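Local coordinates for trichothecene 3-O-acetyltransferase (Gibberella zeae, PDB 2RKV), which probably transfers the acetyl group of acetyl coenzyme A to the 3-hydroxyl of trichothecene toxins such as T-2 and deoxynivalenol, as a BAHD-superfamily acyltransferase, at residues 5-10 with 73-78; 266-271 with 325-330; 39-44 with 390-395. All coordinates share one frame; numbering follows the deposited sequence.

Contact 1: residues 5-10 with 73-78; sequences IQLDTL and SFIVPF
Ile5 and Ile75 form a hydrogen-bonded antiparallel pair, next to the non-hydrogen-bonded pair Gln6 and Phe74. Three backbone hydrogen bonds establish this register. Ile5 N donates to Ile75 O at 2.9 Å, nearly straight at 171°. In return, Ile75 N donates to Ile5 O at 2.7 Å. One step beyond the short strand 5-6, Leu7 N reaches Ser73 O at 3.0 Å, with 178° at the hydrogen. A CA-H...O contact supplements them, Phe74 CA lying 3.2 Å from Ile5 O, so this oxygen takes one hydrogen bond and one weaker CA-H contact from the partner strand.

The aliphatic contacts gather round Ile5 and Ile75. The beta carbons of the two isoleucines face each other, CB to CB, at 4.2 Å. Leu7 crosses Ile75 at about a right angle, and its two methyl branches divide the work: Leu7 CD2 touches Ile75 CG1 at 3.7 Å, whereas Leu7 CD1 comes up to Ser73 CB at 3.9 Å. Trp55 adds a further neighbour to Ile5, and Leu17 to Leu7.

On the face of Gln6 and Phe74 the ring is the main element. Phe74 keeps CG beside its own backbone N (chi1 -64°), which carries the CD2 side of the ring across the pair to Gln6 CA, 3.5 Å away. CB and CG of Gln6 continue along the ring at CE2. Lys4 makes a cation-pi contact with the same phenylalanine.

Strand 5-6 is an outermost strand of a three-stranded antiparallel sheet in which 72-76 is central, its far side bonded to 59-63 through Phe74 with Lys61. The chemistry implies that main-chain bonding sets the alignment of the N-terminal residues, while aliphatic and aromatic contacts hold opposite faces of the pair.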
loop_
_atom_site.group_PDB
_atom_site.type_symbol
_atom_site.label_atom_id
_atom_site.label_comp_id
_atom_site.label_asym_id
_atom_site.label_seq_id
_atom_site.Cartn_x
_atom_site.Cartn_y
_atom_site.Cartn_z
ATOM N N ILE A 5 -16.556 -6.049 -15.482
ATOM C CA ILE A 5 -15.222 -5.594 -15.833
ATOM C C ILE A 5 -14.219 -6.598 -15.295
ATOM O O ILE A 5 -14.035 -6.707 -14.081
ATOM C CB ILE A 5 -14.943 -4.178 -15.250
ATOM C CG1 ILE A 5 -16.030 -3.189 -15.713
ATOM C CG2 ILE A 5 -13.529 -3.708 -15.606
ATOM C CD1 ILE A 5 -15.965 -1.802 -15.044
ATOM N N GLN A 6 -13.576 -7.331 -16.200
ATOM C CA GLN A 6 -12.553 -8.292 -15.778
ATOM C C GLN A 6 -11.435 -7.555 -15.043
ATOM O O GLN A 6 -10.996 -6.490 -15.482
ATOM C CB GLN A 6 -11.996 -9.042 -16.981
ATOM C CG GLN A 6 -11.136 -10.244 -16.598
ATOM C CD GLN A 6 -10.824 -11.153 -17.764
ATOM O OE1 GLN A 6 -9.684 -11.594 -17.932
ATOM N NE2 GLN A 6 -11.827 -11.433 -18.587
ATOM N N LEU A 7 -10.984 -8.104 -13.913
ATOM C CA LEU A 7 -9.863 -7.503 -13.196
ATOM C C LEU A 7 -8.618 -7.509 -14.062
ATOM O O LEU A 7 -8.489 -8.330 -14.976
ATOM C CB LEU A 7 -9.564 -8.275 -11.907
ATOM C CG LEU A 7 -10.581 -8.270 -10.762
ATOM C CD1 LEU A 7 -9.856 -8.545 -9.450
ATOM C CD2 LEU A 7 -11.345 -6.986 -10.675
ATOM N N ASP A 8 -7.689 -6.598 -13.748
ATOM C CA ASP A 8 -6.338 -6.685 -14.294
ATOM C C ASP A 8 -5.852 -8.114 -14.125
ATOM O O ASP A 8 -6.142 -8.754 -13.109
ATOM C CB ASP A 8 -5.394 -5.763 -13.513
ATOM C CG ASP A 8 -5.701 -4.300 -13.734
ATOM O OD1 ASP A 8 -5.293 -3.766 -14.785
ATOM O OD2 ASP A 8 -6.315 -3.689 -12.837
ATOM N N THR A 9 -5.108 -8.612 -15.107
ATOM C CA THR A 9 -4.529 -9.953 -14.972
ATOM C C THR A 9 -3.661 -10.057 -13.711
ATOM O O THR A 9 -3.718 -11.059 -12.992
ATOM C CB THR A 9 -3.788 -10.372 -16.251
ATOM O OG1 THR A 9 -4.727 -10.354 -17.339
ATOM C CG2 THR A 9 -3.210 -11.786 -16.106
ATOM N N LEU A 10 -2.903 -9.000 -13.426
ATOM C CA LEU A 10 -2.085 -8.937 -12.217
ATOM C C LEU A 10 -2.943 -8.977 -10.954
ATOM O O LEU A 10 -2.489 -9.455 -9.905
ATOM C CB LEU A 10 -1.207 -7.681 -12.227
ATOM C CG LEU A 10 -0.149 -7.598 -13.332
ATOM C CD1 LEU A 10 0.476 -6.201 -13.341
ATOM C CD2 LEU A 10 0.912 -8.676 -13.132
ATOM N N SER A 73 -11.884 -13.222 -11.792
ATOM C CA SER A 73 -12.713 -12.247 -11.080
ATOM C C SER A 73 -13.040 -11.031 -11.934
ATOM O O SER A 73 -12.248 -10.620 -12.790
ATOM C CB SER A 73 -12.045 -11.806 -9.776
ATOM O OG SER A 73 -12.046 -12.871 -8.838
ATOM N N PHE A 74 -14.214 -10.470 -11.659
ATOM C CA PHE A 74 -14.779 -9.358 -12.415
ATOM C C PHE A 74 -15.357 -8.365 -11.412
ATOM O O PHE A 74 -15.819 -8.762 -10.339
ATOM C CB PHE A 74 -15.922 -9.839 -13.323
ATOM C CG PHE A 74 -15.497 -10.804 -14.409
ATOM C CD1 PHE A 74 -15.306 -12.158 -14.130
ATOM C CD2 PHE A 74 -15.321 -10.361 -15.719
ATOM C CE1 PHE A 74 -14.909 -13.056 -15.145
ATOM C CE2 PHE A 74 -14.928 -11.248 -16.736
ATOM C CZ PHE A 74 -14.723 -12.600 -16.441
ATOM N N ILE A 75 -15.349 -7.084 -11.769
ATOM C CA ILE A 75 -16.144 -6.083 -11.048
ATOM C C ILE A 75 -17.554 -6.109 -11.633
ATOM O O ILE A 75 -17.748 -5.908 -12.837
ATOM C CB ILE A 75 -15.548 -4.656 -11.157
ATOM C CG1 ILE A 75 -14.159 -4.614 -10.502
ATOM C CG2 ILE A 75 -16.484 -3.634 -10.503
ATOM C CD1 ILE A 75 -13.327 -3.372 -10.847
ATOM N N VAL A 76 -18.527 -6.371 -10.772
ATOM C CA VAL A 76 -19.922 -6.510 -11.191
ATOM C C VAL A 76 -20.817 -5.712 -10.235
ATOM O O VAL A 76 -20.379 -5.319 -9.163
ATOM C CB VAL A 76 -20.351 -8.009 -11.251
ATOM C CG1 VAL A 76 -19.543 -8.745 -12.304
ATOM C CG2 VAL A 76 -20.191 -8.690 -9.887
ATOM N N PRO A 77 -22.070 -5.442 -10.629
ATOM C CA PRO A 77 -22.919 -4.642 -9.743
ATOM C C PRO A 77 -23.080 -5.222 -8.329
ATOM O O PRO A 77 -22.970 -6.437 -8.121
ATOM C CB PRO A 77 -24.258 -4.592 -10.488
ATOM C CG PRO A 77 -23.887 -4.783 -11.935
ATOM C CD PRO A 77 -22.755 -5.790 -11.889
ATOM N N PHE A 78 -23.305 -4.332 -7.370
ATOM C CA PHE A 78 -23.461 -4.717 -5.968
ATOM C C PHE A 78 -24.562 -3.861 -5.350
ATOM O O PHE A 78 -25.699 -4.319 -5.231
ATOM C CB PHE A 78 -22.131 -4.585 -5.222
ATOM C CG PHE A 78 -22.199 -4.961 -3.760
ATOM C CD1 PHE A 78 -21.644 -4.124 -2.798
ATOM C CD2 PHE A 78 -22.812 -6.145 -3.353
ATOM C CE1 PHE A 78 -21.691 -4.457 -1.443
ATOM C CE2 PHE A 78 -22.871 -6.489 -1.991
ATOM C CZ PHE A 78 -22.306 -5.645 -1.040
#

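Contact 2: residues 266-271 with 325-330; sequences SAFIWK and ESLGAT
Ala267 CA and Thr330 CA are the nearest alpha carbons, 5.3 Å apart, where one flank of helix 261-277 meets the first turn of helix 327-335. Ala267 CB touches Thr330 CG2 at 3.7 Å, and Thr330 CG2 also lies 3.6 Å from Trp270 CE3. Leu327 CD1 lies 3.5 Å from Phe268 N and, near its plane, at the edge of the Phe268 ring.

The polar centre is the ammonium group of Lys271. Its chain runs straight to CD and then bends twice (chi3 and chi4 both -54°), bringing NZ among several oxygens. Lys271 NZ donates to Glu325 O at 2.7 Å, from above the carbonyl plane, and to Thr330 OG1 at 2.8 Å; a bond to Ser326 O is weak. With Ile322 O as a further acceptor, the buried amine spans the end of helix 319-324 and the start of the next, a setting that would favour its charged form. Thr330 OG1 relays the link, donating to Glu325 OE2 at 2.7 Å on the anti side of the carboxylate. Ser326 N-caps helix 327-335, its OG accepting from Ala329 N.

Around this junction, Arg333 forms a salt bridge with Glu325, and helix 238-249 packs on Phe268 and Leu327. Ser266 and Ile269 rest on strand 411-414, and Ser266 and Trp270 on strand 375-379.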
loop_
_atom_site.group_PDB
_atom_site.type_symbol
_atom_site.label_atom_id
_atom_site.label_comp_id
_atom_site.label_asym_id
_atom_site.label_seq_id
_atom_site.Cartn_x
_atom_site.Cartn_y
_atom_site.Cartn_z
ATOM N N SER A 266 14.717 3.566 1.897
ATOM C CA SER A 266 14.549 2.127 1.716
ATOM C C SER A 266 15.861 1.390 2.056
ATOM O O SER A 266 15.847 0.389 2.788
ATOM C CB SER A 266 14.077 1.810 0.296
ATOM O OG SER A 266 12.823 2.440 0.025
ATOM N N ALA A 267 16.976 1.910 1.546
ATOM C CA ALA A 267 18.298 1.312 1.784
ATOM C C ALA A 267 18.684 1.351 3.264
ATOM O O ALA A 267 19.229 0.374 3.803
ATOM C CB ALA A 267 19.352 2.026 0.952
ATOM N N PHE A 268 18.398 2.482 3.909
ATOM C CA PHE A 268 18.715 2.694 5.317
ATOM C C PHE A 268 17.958 1.691 6.188
ATOM O O PHE A 268 18.489 1.164 7.170
ATOM C CB PHE A 268 18.374 4.139 5.710
ATOM C CG PHE A 268 18.660 4.469 7.143
ATOM C CD1 PHE A 268 19.972 4.622 7.592
ATOM C CD2 PHE A 268 17.611 4.646 8.049
ATOM C CE1 PHE A 268 20.232 4.939 8.932
ATOM C CE2 PHE A 268 17.859 4.965 9.386
ATOM C CZ PHE A 268 19.176 5.104 9.828
ATOM N N ILE A 269 16.715 1.416 5.813
ATOM C CA ILE A 269 15.906 0.445 6.547
ATOM C C ILE A 269 16.436 -0.983 6.375
ATOM O O ILE A 269 16.544 -1.727 7.362
ATOM C CB ILE A 269 14.402 0.572 6.183
ATOM C CG1 ILE A 269 13.850 1.881 6.763
ATOM C CG2 ILE A 269 13.614 -0.604 6.732
ATOM C CD1 ILE A 269 12.481 2.286 6.202
ATOM N N TRP A 270 16.783 -1.354 5.139
ATOM C CA TRP A 270 17.341 -2.682 4.863
ATOM C C TRP A 270 18.634 -2.870 5.652
ATOM O O TRP A 270 18.841 -3.911 6.289
ATOM C CB TRP A 270 17.599 -2.861 3.365
ATOM C CG TRP A 270 17.860 -4.283 2.922
ATOM C CD1 TRP A 270 17.681 -5.438 3.648
ATOM C CD2 TRP A 270 18.295 -4.693 1.622
ATOM N NE1 TRP A 270 17.995 -6.538 2.872
ATOM C CE2 TRP A 270 18.377 -6.107 1.627
ATOM C CE3 TRP A 270 18.634 -3.999 0.448
ATOM C CZ2 TRP A 270 18.786 -6.842 0.498
ATOM C CZ3 TRP A 270 19.036 -4.727 -0.669
ATOM C CH2 TRP A 270 19.112 -6.134 -0.634
ATOM N N LYS A 271 19.474 -1.840 5.637
ATOM C CA LYS A 271 20.754 -1.872 6.353
ATOM C C LYS A 271 20.548 -1.975 7.868
ATOM O O LYS A 271 21.191 -2.801 8.537
ATOM C CB LYS A 271 21.576 -0.636 5.994
ATOM C CG LYS A 271 22.959 -0.577 6.651
ATOM C CD LYS A 271 23.746 0.641 6.173
ATOM C CE LYS A 271 23.856 0.725 4.638
ATOM N NZ LYS A 271 24.398 -0.494 3.957
ATOM N N GLU A 325 28.098 -2.673 4.114
ATOM C CA GLU A 325 28.390 -1.826 2.958
ATOM C C GLU A 325 27.875 -0.395 3.171
ATOM O O GLU A 325 27.103 -0.146 4.104
ATOM C CB GLU A 325 27.828 -2.449 1.680
ATOM C CG GLU A 325 26.304 -2.383 1.573
ATOM C CD GLU A 325 25.759 -3.055 0.323
ATOM O OE1 GLU A 325 26.538 -3.691 -0.428
ATOM O OE2 GLU A 325 24.533 -2.949 0.096
ATOM N N SER A 326 28.311 0.544 2.323
ATOM C CA SER A 326 27.878 1.941 2.435
ATOM C C SER A 326 26.382 2.082 2.152
ATOM O O SER A 326 25.773 1.189 1.554
ATOM C CB SER A 326 28.649 2.830 1.457
ATOM O OG SER A 326 28.310 2.516 0.117
ATOM N N LEU A 327 25.802 3.206 2.571
ATOM C CA LEU A 327 24.388 3.473 2.273
ATOM C C LEU A 327 24.160 3.561 0.768
ATOM O O LEU A 327 23.168 3.041 0.246
ATOM C CB LEU A 327 23.900 4.754 2.953
ATOM C CG LEU A 327 22.378 4.983 2.884
ATOM C CD1 LEU A 327 21.615 3.806 3.496
ATOM C CD2 LEU A 327 21.972 6.310 3.534
ATOM N N GLY A 328 25.087 4.223 0.076
ATOM C CA GLY A 328 25.040 4.347 -1.374
ATOM C C GLY A 328 25.121 3.024 -2.108
ATOM O O GLY A 328 24.461 2.844 -3.132
ATOM N N ALA A 329 25.940 2.096 -1.601
ATOM C CA ALA A 329 26.016 0.755 -2.176
ATOM C C ALA A 329 24.640 0.084 -2.117
ATOM O O ALA A 329 24.199 -0.510 -3.094
ATOM C CB ALA A 329 27.062 -0.098 -1.452
ATOM N N THR A 330 23.957 0.227 -0.979
ATOM C CA THR A 330 22.648 -0.412 -0.794
ATOM C C THR A 330 21.586 0.281 -1.655
ATOM O O THR A 330 20.765 -0.385 -2.305
ATOM C CB THR A 330 22.234 -0.430 0.680
ATOM O OG1 THR A 330 23.310 -0.968 1.471
ATOM C CG2 THR A 330 21.000 -1.294 0.856
#

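Contact 3: residues 39-44 with 390-395; sequences VSTFEQ and FGLGLG
The rings of Phe42 and Phe390 lie side by side and point the same way. Phe390 CD2 sits at the edge of the Phe42 ring, near its plane, 4.1 Å from Phe42 CE2; residues 390-395 place nothing over either face of Phe42. From the Phe390 ring the approach is oblique; the contact is apolar. Phe42 has CG anti to the backbone N (chi1 -158°), which brings the end of the ring nearer the loop than its CB direction alone would. Both rings also touch Leu150 of strand 147-155 and Leu171 of helix 161-176, which places the pair between helix 161-176 and the sheet that includes 147-155.

Residues Asp389 to Gly393 read DFGLG, the counterpart here of the DFGWG motif of BAHD acyltransferases. Gly391 N is bonded to Asp389 OD1, and Phe390 and Gly391 both have positive phi, 56° and 60°, so the chain turns tightly at this point.

Thr41 meets the turn through its methyl. Thr41 CG2 stands 3.6 Å from Phe390 O and 4.0 Å from Leu392 CD2, whose own neighbour on the sheet is Leu148. The hydroxyl is bonded to Thr37 O one turn back in helix 35-52. A water connects it to the loop, 2.6 Å from Thr41 OG1 and donating to Gly391 O at 2.7 Å.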
loop_
_atom_site.group_PDB
_atom_site.type_symbol
_atom_site.label_atom_id
_atom_site.label_comp_id
_atom_site.label_asym_id
_atom_site.label_seq_id
_atom_site.Cartn_x
_atom_site.Cartn_y
_atom_site.Cartn_z
ATOM N N VAL A 39 -21.468 14.528 6.963
ATOM C CA VAL A 39 -22.031 13.278 6.506
ATOM C C VAL A 39 -22.846 13.461 5.225
ATOM O O VAL A 39 -22.691 12.679 4.281
ATOM C CB VAL A 39 -22.878 12.608 7.619
ATOM C CG1 VAL A 39 -23.579 11.356 7.096
ATOM C CG2 VAL A 39 -21.985 12.282 8.810
ATOM N N SER A 40 -23.708 14.477 5.184
ATOM C CA SER A 40 -24.535 14.677 3.982
ATOM C C SER A 40 -23.691 15.058 2.751
ATOM O O SER A 40 -23.958 14.594 1.639
ATOM C CB SER A 40 -25.659 15.684 4.234
ATOM O OG SER A 40 -25.139 16.922 4.634
ATOM N N THR A 41 -22.667 15.884 2.950
ATOM C CA THR A 41 -21.745 16.230 1.861
ATOM C C THR A 41 -21.060 14.976 1.336
ATOM O O THR A 41 -20.975 14.763 0.124
ATOM C CB THR A 41 -20.692 17.259 2.309
ATOM O OG1 THR A 41 -21.350 18.514 2.533
ATOM C CG2 THR A 41 -19.580 17.425 1.238
ATOM N N PHE A 42 -20.597 14.136 2.253
ATOM C CA PHE A 42 -19.924 12.900 1.861
ATOM C C PHE A 42 -20.864 11.928 1.132
ATOM O O PHE A 42 -20.498 11.349 0.104
ATOM C CB PHE A 42 -19.292 12.250 3.089
ATOM C CG PHE A 42 -18.174 11.313 2.764
ATOM C CD1 PHE A 42 -18.364 9.933 2.848
ATOM C CD2 PHE A 42 -16.931 11.803 2.380
ATOM C CE1 PHE A 42 -17.332 9.050 2.546
ATOM C CE2 PHE A 42 -15.889 10.930 2.082
ATOM C CZ PHE A 42 -16.095 9.550 2.165
ATOM N N GLU A 43 -22.090 11.783 1.632
ATOM C CA GLU A 43 -23.055 10.881 1.005
ATOM C C GLU A 43 -23.450 11.366 -0.386
ATOM O O GLU A 43 -23.577 10.565 -1.319
ATOM C CB GLU A 43 -24.266 10.650 1.920
ATOM C CG GLU A 43 -23.866 9.846 3.160
ATOM C CD GLU A 43 -25.010 9.099 3.816
ATOM O OE1 GLU A 43 -25.887 9.751 4.420
ATOM O OE2 GLU A 43 -25.007 7.849 3.756
ATOM N N GLN A 44 -23.610 12.682 -0.521
ATOM C CA GLN A 44 -23.939 13.279 -1.811
ATOM C C GLN A 44 -22.783 13.092 -2.802
ATOM O O GLN A 44 -23.010 12.839 -3.992
ATOM C CB GLN A 44 -24.329 14.753 -1.636
ATOM C CG GLN A 44 -25.740 14.931 -1.073
ATOM C CD GLN A 44 -25.920 16.188 -0.224
ATOM O OE1 GLN A 44 -25.083 17.093 -0.224
ATOM N NE2 GLN A 44 -27.021 16.237 0.517
ATOM N N PHE A 390 -12.420 16.999 0.389
ATOM C CA PHE A 390 -13.776 16.438 0.233
ATOM C C PHE A 390 -14.926 17.440 0.420
ATOM O O PHE A 390 -16.044 17.042 0.751
ATOM C CB PHE A 390 -13.978 15.217 1.148
ATOM C CG PHE A 390 -12.983 14.119 0.909
ATOM C CD1 PHE A 390 -11.793 14.081 1.636
ATOM C CD2 PHE A 390 -13.223 13.145 -0.056
ATOM C CE1 PHE A 390 -10.847 13.071 1.404
ATOM C CE2 PHE A 390 -12.298 12.131 -0.299
ATOM C CZ PHE A 390 -11.105 12.096 0.437
ATOM N N GLY A 391 -14.656 18.729 0.211
ATOM C CA GLY A 391 -15.688 19.764 0.388
ATOM C C GLY A 391 -16.247 19.825 1.805
ATOM O O GLY A 391 -17.346 20.359 2.030
ATOM N N LEU A 392 -15.487 19.311 2.772
ATOM C CA LEU A 392 -15.987 19.218 4.148
ATOM C C LEU A 392 -15.798 20.503 4.942
ATOM O O LEU A 392 -16.365 20.643 6.024
ATOM C CB LEU A 392 -15.347 18.034 4.895
ATOM C CG LEU A 392 -15.516 16.648 4.273
ATOM C CD1 LEU A 392 -14.762 15.590 5.087
ATOM C CD2 LEU A 392 -16.995 16.276 4.075
ATOM N N GLY A 393 -14.998 21.430 4.412
ATOM C CA GLY A 393 -14.714 22.702 5.086
ATOM C C GLY A 393 -13.804 22.586 6.301
ATOM O O GLY A 393 -13.786 23.474 7.164
ATOM N N LEU A 394 -13.033 21.500 6.363
ATOM C CA LEU A 394 -12.184 21.220 7.527
ATOM C C LEU A 394 -10.717 21.529 7.268
ATOM O O LEU A 394 -9.896 21.431 8.180
ATOM C CB LEU A 394 -12.317 19.755 7.958
ATOM C CG LEU A 394 -13.741 19.250 8.235
ATOM C CD1 LEU A 394 -13.723 17.775 8.579
ATOM C CD2 LEU A 394 -14.358 20.080 9.365
ATOM N N GLY A 395 -10.404 21.893 6.023
ATOM C CA GLY A 395 -9.020 22.081 5.586
ATOM C C GLY A 395 -8.469 20.759 5.084
ATOM O O GLY A 395 -9.222 19.820 4.825
HETATM O O HOH W 1 -19.660 20.275 3.493
#

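Overall arrangement
No two contacts touch: between contacts 1 and 2 the centres are 39 Å and the nearest atoms about 20 Å apart, between contacts 1 and 3, 29 Å and about 14 Å, between contacts 2 and 3, 43 Å and about 26 Å. Contact 2 lies across the chain's centre from both others, in the C-terminal half. Contact 3 ties the N-terminal half to the loop preceding strand 399-401, which joins the N-terminal sheet; in sequence it encloses contact 2. The side chain of Leu7 is about 12 Å from T-2 toxin, whose pocket includes His156, and that of Ala267 about 11 Å from coenzyme A, which Thr261 and Asp262 at the start of the same helix help bind.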